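Local coordinates for hypothetical Thioesterase Protein SP_1851 (Streptococcus pneumoniae serotype 4, PDB 4XY5), which probably hydrolyses thioesters, perhaps acyl-CoA substrates, as a member of the PaaI-like group of hotdog-fold thioesterases, at residues Lys83-Val95 against Asp105-Cys117. The protein carries 1 engineered substitution. Sequence-based numbering, arbitrary orientation.
Sequences KLDDVLTIKGECV and DVDITNQEGRNVC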
ATOM      1  N   LYS A  83      10.372  -3.753  21.026  1.00 19.23           N
ATOM      2  CA  LYS A  83      11.528  -3.428  21.868  1.00 21.26           C
ATOM      3  C   LYS A  83      12.415  -4.645  22.104  1.00 19.37           C
ATOM      4  O   LYS A  83      11.965  -5.777  21.969  1.00 17.03           O
ATOM      5  CB  LYS A  83      11.067  -2.867  23.216  1.00 23.44           C
ATOM      6  CG  LYS A  83      10.020  -1.769  23.127  1.00 24.76           C
ATOM      7  CD  LYS A  83      10.585  -0.469  22.576  1.00 25.48           C
ATOM      8  CE  LYS A  83      11.763   0.021  23.400  1.00 31.94           C
ATOM      9  NZ  LYS A  83      12.361   1.270  22.838  1.00 37.76           N
ATOM     10  N   LEU A  84      13.673  -4.407  22.467  1.00 16.38           N
ATOM     11  CA  LEU A  84      14.567  -5.500  22.833  1.00 19.63           C
ATOM     12  C   LEU A  84      13.896  -6.445  23.842  1.00 19.07           C
ATOM     13  O   LEU A  84      13.259  -5.989  24.787  1.00 24.85           O
ATOM     14  CB  LEU A  84      15.878  -4.946  23.405  1.00 23.11           C
ATOM     15  CG  LEU A  84      16.951  -5.993  23.728  1.00 21.87           C
ATOM     16  CD1 LEU A  84      17.440  -6.671  22.454  1.00 17.48           C
ATOM     17  CD2 LEU A  84      18.108  -5.379  24.501  1.00 26.14           C
ATOM     18  N   ASP A  85      14.003  -7.746  23.573  1.00 17.38           N
ATOM     19  CA  ASP A  85      13.493  -8.834  24.415  1.00 22.33           C
ATOM     20  C   ASP A  85      11.974  -9.048  24.320  1.00 21.17           C
ATOM     21  O   ASP A  85      11.453  -9.972  24.947  1.00 21.35           O
ATOM     22  CB  ASP A  85      13.899  -8.632  25.890  1.00 22.80           C
ATOM     23  CG  ASP A  85      15.390  -8.902  26.139  1.00 26.85           C
ATOM     24  OD1 ASP A  85      16.030  -8.103  26.856  1.00 36.04           O
ATOM     25  OD2 ASP A  85      15.922  -9.917  25.641  1.00 26.64           O
ATOM     26  N   ASP A  86      11.267  -8.226  23.538  1.00 18.69           N
ATOM     27  CA  ASP A  86       9.869  -8.530  23.228  1.00 19.50           C
ATOM     28  C   ASP A  86       9.800  -9.909  22.599  1.00 19.55           C
ATOM     29  O   ASP A  86      10.690 -10.293  21.847  1.00 17.78           O
ATOM     30  CB  ASP A  86       9.247  -7.514  22.256  1.00 18.81           C
ATOM     31  CG  ASP A  86       8.798  -6.231  22.927  1.00 23.23           C
ATOM     32  OD1 ASP A  86       8.834  -6.144  24.176  1.00 26.77           O
ATOM     33  OD2 ASP A  86       8.390  -5.302  22.187  1.00 21.51           O
ATOM     34  N   VAL A  87       8.746 -10.659  22.905  1.00 18.57           N
ATOM     35  CA  VAL A  87       8.440 -11.844  22.127  1.00 14.23           C
ATOM     36  C   VAL A  87       7.318 -11.450  21.177  1.00 17.96           C
ATOM     37  O   VAL A  87       6.263 -10.986  21.616  1.00 15.85           O
ATOM     38  CB  VAL A  87       8.023 -13.028  23.006  1.00 19.50           C
ATOM     39  CG1 VAL A  87       7.577 -14.213  22.137  1.00 15.37           C
ATOM     40  CG2 VAL A  87       9.175 -13.416  23.910  1.00 20.78           C
ATOM     41  N   LEU A  88       7.583 -11.582  19.881  1.00 13.85           N
ATOM     42  CA  LEU A  88       6.620 -11.202  18.857  1.00 14.32           C
ATOM     43  C   LEU A  88       5.931 -12.430  18.305  1.00 12.80           C
ATOM     44  O   LEU A  88       6.583 -13.397  17.912  1.00 13.62           O
ATOM     45  CB  LEU A  88       7.314 -10.441  17.724  1.00 12.38           C
ATOM     46  CG  LEU A  88       8.065  -9.188  18.147  1.00 15.97           C
ATOM     47  CD1 LEU A  88       8.644  -8.457  16.929  1.00 11.66           C
ATOM     48  CD2 LEU A  88       7.152  -8.285  18.951  1.00 11.82           C
ATOM     49  N   THR A  89       4.605 -12.385  18.271  1.00 14.93           N
ATOM     50  CA  THR A  89       3.827 -13.443  17.656  1.00 12.95           C
ATOM     51  C   THR A  89       3.346 -12.955  16.300  1.00 11.19           C
ATOM     52  O   THR A  89       2.639 -11.970  16.217  1.00 11.49           O
ATOM     53  CB  THR A  89       2.633 -13.845  18.523  1.00 12.60           C
ATOM     54  OG1 THR A  89       3.116 -14.283  19.801  1.00 15.08           O
ATOM     55  CG2 THR A  89       1.856 -14.985  17.864  1.00 16.26           C
ATOM     56  N   ILE A  90       3.748 -13.676  15.261  1.00 13.52           N
ATOM     57  CA  ILE A  90       3.482 -13.328  13.875  1.00 11.81           C
ATOM     58  C   ILE A  90       2.438 -14.294  13.358  1.00 13.22           C
ATOM     59  O   ILE A  90       2.707 -15.485  13.222  1.00 12.24           O
ATOM     60  CB  ILE A  90       4.755 -13.439  13.006  1.00 13.87           C
ATOM     61  CG1 ILE A  90       5.961 -12.886  13.761  1.00 11.70           C
ATOM     62  CG2 ILE A  90       4.552 -12.744  11.629  1.00 11.63           C
ATOM     63  CD1 ILE A  90       7.270 -13.615  13.415  1.00 11.92           C
ATOM     64  N   LYS A  91       1.246 -13.781  13.091  1.00 11.43           N
ATOM     65  CA  LYS A  91       0.142 -14.613  12.626  1.00 13.76           C
ATOM     66  C   LYS A  91      -0.216 -14.237  11.210  1.00 14.09           C
ATOM     67  O   LYS A  91      -0.585 -13.096  10.959  1.00 11.33           O
ATOM     68  CB  LYS A  91      -1.085 -14.439  13.523  1.00 14.26           C
ATOM     69  CG  LYS A  91      -0.830 -14.744  14.992  1.00 18.74           C
ATOM     70  CD  LYS A  91      -2.126 -14.641  15.798  1.00 24.49           C
ATOM     71  CE  LYS A  91      -1.950 -15.218  17.199  1.00 28.01           C
ATOM     72  NZ  LYS A  91      -3.260 -15.288  17.914  1.00 34.81           N
ATOM     73  N   GLY A  92      -0.130 -15.197  10.295  1.00 11.67           N
ATOM     74  CA  GLY A  92      -0.497 -14.941   8.915  1.00 11.99           C
ATOM     75  C   GLY A  92      -1.640 -15.845   8.492  1.00 13.92           C
ATOM     76  O   GLY A  92      -1.747 -16.994   8.951  1.00 13.87           O
ATOM     77  N   GLU A  93      -2.498 -15.331   7.625  1.00 14.10           N
ATOM     78  CA  GLU A  93      -3.547 -16.164   7.070  1.00 16.85           C
ATOM     79  C   GLU A  93      -3.882 -15.732   5.657  1.00 17.78           C
ATOM     80  O   GLU A  93      -3.738 -14.563   5.304  1.00 16.99           O
ATOM     81  CB  GLU A  93      -4.789 -16.122   7.946  1.00 23.45           C
ATOM     82  CG  GLU A  93      -5.602 -14.858   7.808  1.00 20.76           C
ATOM     83  CD  GLU A  93      -6.902 -14.923   8.581  1.00 27.68           C
ATOM     84  OE1 GLU A  93      -6.854 -14.847   9.826  1.00 29.66           O
ATOM     85  OE2 GLU A  93      -7.972 -15.054   7.948  1.00 25.28           O
ATOM     86  N   CYS A  94      -4.311 -16.685   4.839  1.00 16.92           N
ATOM     87  CA  CYS A  94      -4.756 -16.367   3.498  1.00 14.28           C
ATOM     88  C   CYS A  94      -6.186 -15.880   3.558  1.00 17.80           C
ATOM     89  O   CYS A  94      -7.083 -16.635   3.931  1.00 18.11           O
ATOM     90  CB  CYS A  94      -4.654 -17.578   2.582  1.00 19.14           C
ATOM     91  SG  CYS A  94      -5.034 -17.194   0.871  1.00 19.52           S
ATOM     92  N   VAL A  95      -6.404 -14.621   3.209  1.00 16.86           N
ATOM     93  CA  VAL A  95      -7.751 -14.078   3.232  1.00 17.84           C
ATOM     94  C   VAL A  95      -8.421 -14.287   1.893  1.00 19.46           C
ATOM     95  O   VAL A  95      -9.651 -14.336   1.806  1.00 22.56           O
ATOM     96  CB  VAL A  95      -7.767 -12.579   3.596  1.00 19.87           C
ATOM     97  CG1 VAL A  95      -7.210 -12.385   4.979  1.00 21.98           C
ATOM     98  CG2 VAL A  95      -6.985 -11.786   2.589  1.00 18.72           C
ATOM     99  N   ASP A 105      -3.036 -11.768   4.983  1.00  9.49           N
ATOM    100  CA  ASP A 105      -2.942 -10.789   6.067  1.00 13.31           C
ATOM    101  C   ASP A 105      -1.969 -11.313   7.119  1.00 15.39           C
ATOM    102  O   ASP A 105      -2.028 -12.487   7.493  1.00 13.04           O
ATOM    103  CB  ASP A 105      -4.300 -10.522   6.717  1.00 16.01           C
ATOM    104  CG  ASP A 105      -5.153  -9.532   5.929  1.00 21.09           C
ATOM    105  OD1 ASP A 105      -4.658  -8.906   4.958  1.00 17.68           O
ATOM    106  OD2 ASP A 105      -6.328  -9.371   6.306  1.00 22.87           O
ATOM    107  N   VAL A 106      -1.072 -10.456   7.588  1.00 10.13           N
ATOM    108  CA  VAL A 106      -0.126 -10.869   8.633  1.00 10.79           C
ATOM    109  C   VAL A 106      -0.122  -9.825   9.731  1.00 14.37           C
ATOM    110  O   VAL A 106      -0.000  -8.639   9.449  1.00 13.66           O
ATOM    111  CB  VAL A 106       1.296 -11.057   8.083  1.00 11.40           C
ATOM    112  CG1 VAL A 106       2.245 -11.527   9.201  1.00 10.69           C
ATOM    113  CG2 VAL A 106       1.284 -12.053   6.920  1.00 11.78           C
ATOM    114  N   ASP A 107      -0.264 -10.271  10.978  1.00 12.75           N
ATOM    115  CA  ASP A 107      -0.399  -9.354  12.111  1.00 15.77           C
ATOM    116  C   ASP A 107       0.638  -9.720  13.147  1.00 14.16           C
ATOM    117  O   ASP A 107       0.825 -10.893  13.413  1.00 14.71           O
ATOM    118  CB  ASP A 107      -1.805  -9.437  12.720  1.00 18.75           C
ATOM    119  CG  ASP A 107      -2.908  -9.140  11.701  1.00 27.70           C
ATOM    120  OD1 ASP A 107      -2.819  -8.117  10.981  1.00 30.04           O
ATOM    121  OD2 ASP A 107      -3.857  -9.944  11.606  1.00 35.28           O
ATOM    122  N   ILE A 108       1.316  -8.730  13.719  1.00 10.99           N
ATOM    123  CA  ILE A 108       2.260  -9.009  14.785  1.00 10.80           C
ATOM    124  C   ILE A 108       1.804  -8.376  16.095  1.00 12.69           C
ATOM    125  O   ILE A 108       1.441  -7.194  16.134  1.00 13.35           O
ATOM    126  CB  ILE A 108       3.685  -8.516  14.444  1.00 10.84           C
ATOM    127  CG1 ILE A 108       4.198  -9.223  13.182  1.00 12.57           C
ATOM    128  CG2 ILE A 108       4.613  -8.767  15.632  1.00 12.58           C
ATOM    129  CD1 ILE A 108       5.719  -8.938  12.872  1.00  9.86           C
ATOM    130  N   THR A 109       1.810  -9.189  17.151  1.00 14.73           N
ATOM    131  CA  THR A 109       1.488  -8.738  18.504  1.00 16.80           C
ATOM    132  C   THR A 109       2.671  -9.021  19.431  1.00 15.73           C
ATOM    133  O   THR A 109       3.473  -9.913  19.157  1.00 18.65           O
ATOM    134  CB  THR A 109       0.229  -9.441  19.051  1.00 15.70           C
ATOM    135  OG1 THR A 109       0.408 -10.860  18.974  1.00 23.32           O
ATOM    136  CG2 THR A 109      -0.993  -9.057  18.222  1.00 17.09           C
ATOM    137  N   ASN A 110       2.793  -8.275  20.526  1.00 17.47           N
ATOM    138  CA  ASN A 110       3.872  -8.579  21.465  1.00 16.27           C
ATOM    139  C   ASN A 110       3.356  -9.454  22.596  1.00 21.51           C
ATOM    140  O   ASN A 110       2.195  -9.854  22.581  1.00 20.64           O
ATOM    141  CB  ASN A 110       4.538  -7.301  22.003  1.00 19.62           C
ATOM    142  CG  ASN A 110       3.603  -6.433  22.821  1.00 23.52           C
ATOM    143  OD1 ASN A 110       2.552  -6.879  23.272  1.00 26.73           O
ATOM    144  ND2 ASN A 110       3.998  -5.177  23.028  1.00 25.94           N
ATOM    145  N   GLN A 111       4.220  -9.738  23.574  1.00 22.83           N
ATOM    146  CA  GLN A 111       3.913 -10.694  24.638  1.00 24.65           C
ATOM    147  C   GLN A 111       2.827 -10.174  25.575  1.00 28.62           C
ATOM    148  O   GLN A 111       2.304 -10.926  26.395  1.00 28.77           O
ATOM    149  CB  GLN A 111       5.183 -11.044  25.439  1.00 23.63           C
ATOM    150  CG  GLN A 111       5.752  -9.907  26.273  1.00 25.18           C
ATOM    151  CD  GLN A 111       6.526  -8.901  25.445  1.00 26.81           C
ATOM    152  OE1 GLN A 111       6.901  -9.179  24.306  1.00 22.99           O
ATOM    153  NE2 GLN A 111       6.762  -7.721  26.007  1.00 24.79           N
ATOM    154  N   GLU A 112       2.493  -8.892  25.441  1.00 26.82           N
ATOM    155  CA  GLU A 112       1.415  -8.265  26.207  1.00 28.67           C
ATOM    156  C   GLU A 112       0.128  -8.189  25.391  1.00 30.55           C
ATOM    157  O   GLU A 112      -0.851  -7.570  25.808  1.00 31.03           O
ATOM    158  CB  GLU A 112       1.816  -6.854  26.651  1.00 31.58           C
ATOM    159  CG  GLU A 112       3.135  -6.781  27.408  1.00 36.31           C
ATOM    160  CD  GLU A 112       3.078  -7.452  28.763  1.00 38.38           C
ATOM    161  OE1 GLU A 112       1.969  -7.575  29.323  1.00 42.93           O
ATOM    162  OE2 GLU A 112       4.145  -7.860  29.272  1.00 42.44           O
ATOM    163  N   GLY A 113       0.141  -8.803  24.213  1.00 25.57           N
ATOM    164  CA  GLY A 113      -1.023  -8.812  23.344  1.00 26.14           C
ATOM    165  C   GLY A 113      -1.268  -7.493  22.633  1.00 26.24           C
ATOM    166  O   GLY A 113      -2.321  -7.292  22.016  1.00 27.94           O
ATOM    167  N   ARG A 114      -0.303  -6.583  22.714  1.00 24.63           N
ATOM    168  CA  ARG A 114      -0.424  -5.297  22.041  1.00 23.72           C
ATOM    169  C   ARG A 114      -0.092  -5.426  20.555  1.00 21.66           C
ATOM    170  O   ARG A 114       0.842  -6.128  20.189  1.00 19.60           O
ATOM    171  CB  ARG A 114       0.491  -4.253  22.686  1.00 30.27           C
ATOM    172  CG  ARG A 114       0.283  -4.053  24.181  1.00 31.17           C
ATOM    173  CD  ARG A 114      -1.184  -3.857  24.516  1.00 35.23           C
ATOM    174  NE  ARG A 114      -1.782  -2.731  23.800  1.00 41.52           N
ATOM    175  CZ  ARG A 114      -1.620  -1.453  24.134  1.00 47.71           C
ATOM    176  NH1 ARG A 114      -0.867  -1.124  25.174  1.00 51.87           N
ATOM    177  NH2 ARG A 114      -2.212  -0.503  23.421  1.00 47.95           N
ATOM    178  N   ASN A 115      -0.850  -4.737  19.705  1.00 21.88           N
ATOM    179  CA  ASN A 115      -0.597  -4.750  18.263  1.00 20.34           C
ATOM    180  C   ASN A 115       0.660  -3.981  17.871  1.00 17.34           C
ATOM    181  O   ASN A 115       0.768  -2.792  18.149  1.00 21.14           O
ATOM    182  CB  ASN A 115      -1.799  -4.167  17.510  1.00 21.82           C
ATOM    183  CG  ASN A 115      -3.014  -5.062  17.573  1.00 25.47           C
ATOM    184  OD1 ASN A 115      -2.901  -6.280  17.692  1.00 27.89           O
ATOM    185  ND2 ASN A 115      -4.191  -4.458  17.494  1.00 36.40           N
ATOM    186  N   VAL A 116       1.603  -4.649  17.203  1.00 14.98           N
ATOM    187  CA  VAL A 116       2.839  -3.992  16.771  1.00 13.84           C
ATOM    188  C   VAL A 116       2.773  -3.501  15.311  1.00 15.05           C
ATOM    189  O   VAL A 116       3.081  -2.333  15.019  1.00 16.62           O
ATOM    190  CB  VAL A 116       4.037  -4.943  16.958  1.00 14.45           C
ATOM    191  CG1 VAL A 116       5.328  -4.303  16.457  1.00 14.78           C
ATOM    192  CG2 VAL A 116       4.172  -5.299  18.425  1.00 15.61           C
ATOM    193  N   CYS A 117       2.374  -4.374  14.393  1.00 12.77           N
ATOM    194  CA  CYS A 117       2.236  -3.959  12.994  1.00 10.94           C
ATOM    195  C   CYS A 117       1.308  -4.926  12.259  1.00 13.72           C
ATOM    196  O   CYS A 117       1.047  -6.019  12.750  1.00 13.87           O
ATOM    197  CB  CYS A 117       3.606  -3.875  12.308  1.00 11.79           C
ATOM    198  SG  CYS A 117       4.462  -5.467  12.149  1.00 13.15           S
TER
HETATM  199  O   HOH W   1       6.225  -3.922  21.779  1.00 23.84           O
HETATM  200  O   HOH W   2      -0.257 -11.608  16.284  1.00 20.04           O
HETATM  201  O   HOH W   3      -3.415 -12.432  10.419  1.00 23.62           O
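Strands 87-94 and 105-109 form an antiparallel hairpin in the sheet that wraps helix 47-64 of the hotdog fold, and the axes of these short segments approach to 4.6 Å. Three hydrogen-bonded pairs, Thr89 with Thr109, Lys91 with Asp107 and Glu93 with Asp105, each exchange two backbone bonds; the straightest runs from Lys91 N to Asp107 O (2.9 Å, 179° at the hydrogen). On the helix-facing side, the side chains of Ile90 and Ile108 run alongside each other in the same direction. Ile90 CG2, anti to its own backbone N, lies 3.6 Å from Val106 CG1 and 3.9 Å from Ile108 CG1, while Leu88 CB packs against Ile108 CG2. Leu53, Cys54 and Ile57 of the helix cover this apolar row. The other face is polar: one water bridges Thr89 O, to which it donates, and Thr109 OG1, 2.9 Å from each.

Beyond the last strand pair, Gln111 takes over the pairing with its side-chain amide. Its chain, bent by the rotation about CB-CG (chi2 -78°), brings OE1 to Val87 N at 2.7 Å and NE2 to Asp86 OD1 at 3.2 Å. The carboxylate and amide planes are 49° apart; NE2 approaches from above the carboxylate, although OD1 lies near the amide plane. Asp86 OD2 also accepts from Lys83 N and from a water that links it to Asn110 ND2. Asn110 OD1 makes an Asx turn with Glu112 N and accepts Arg114 N from the opposite face of its amide. At the far end, Asp105 bonds Thr120 and forms a salt bridge with Lys118 of the second subunit. The several bonds on Asp86 would probably favour its ionised form, and the two-pronged Gln111 grip ties the 110-113 turn to the start of strand 87-94.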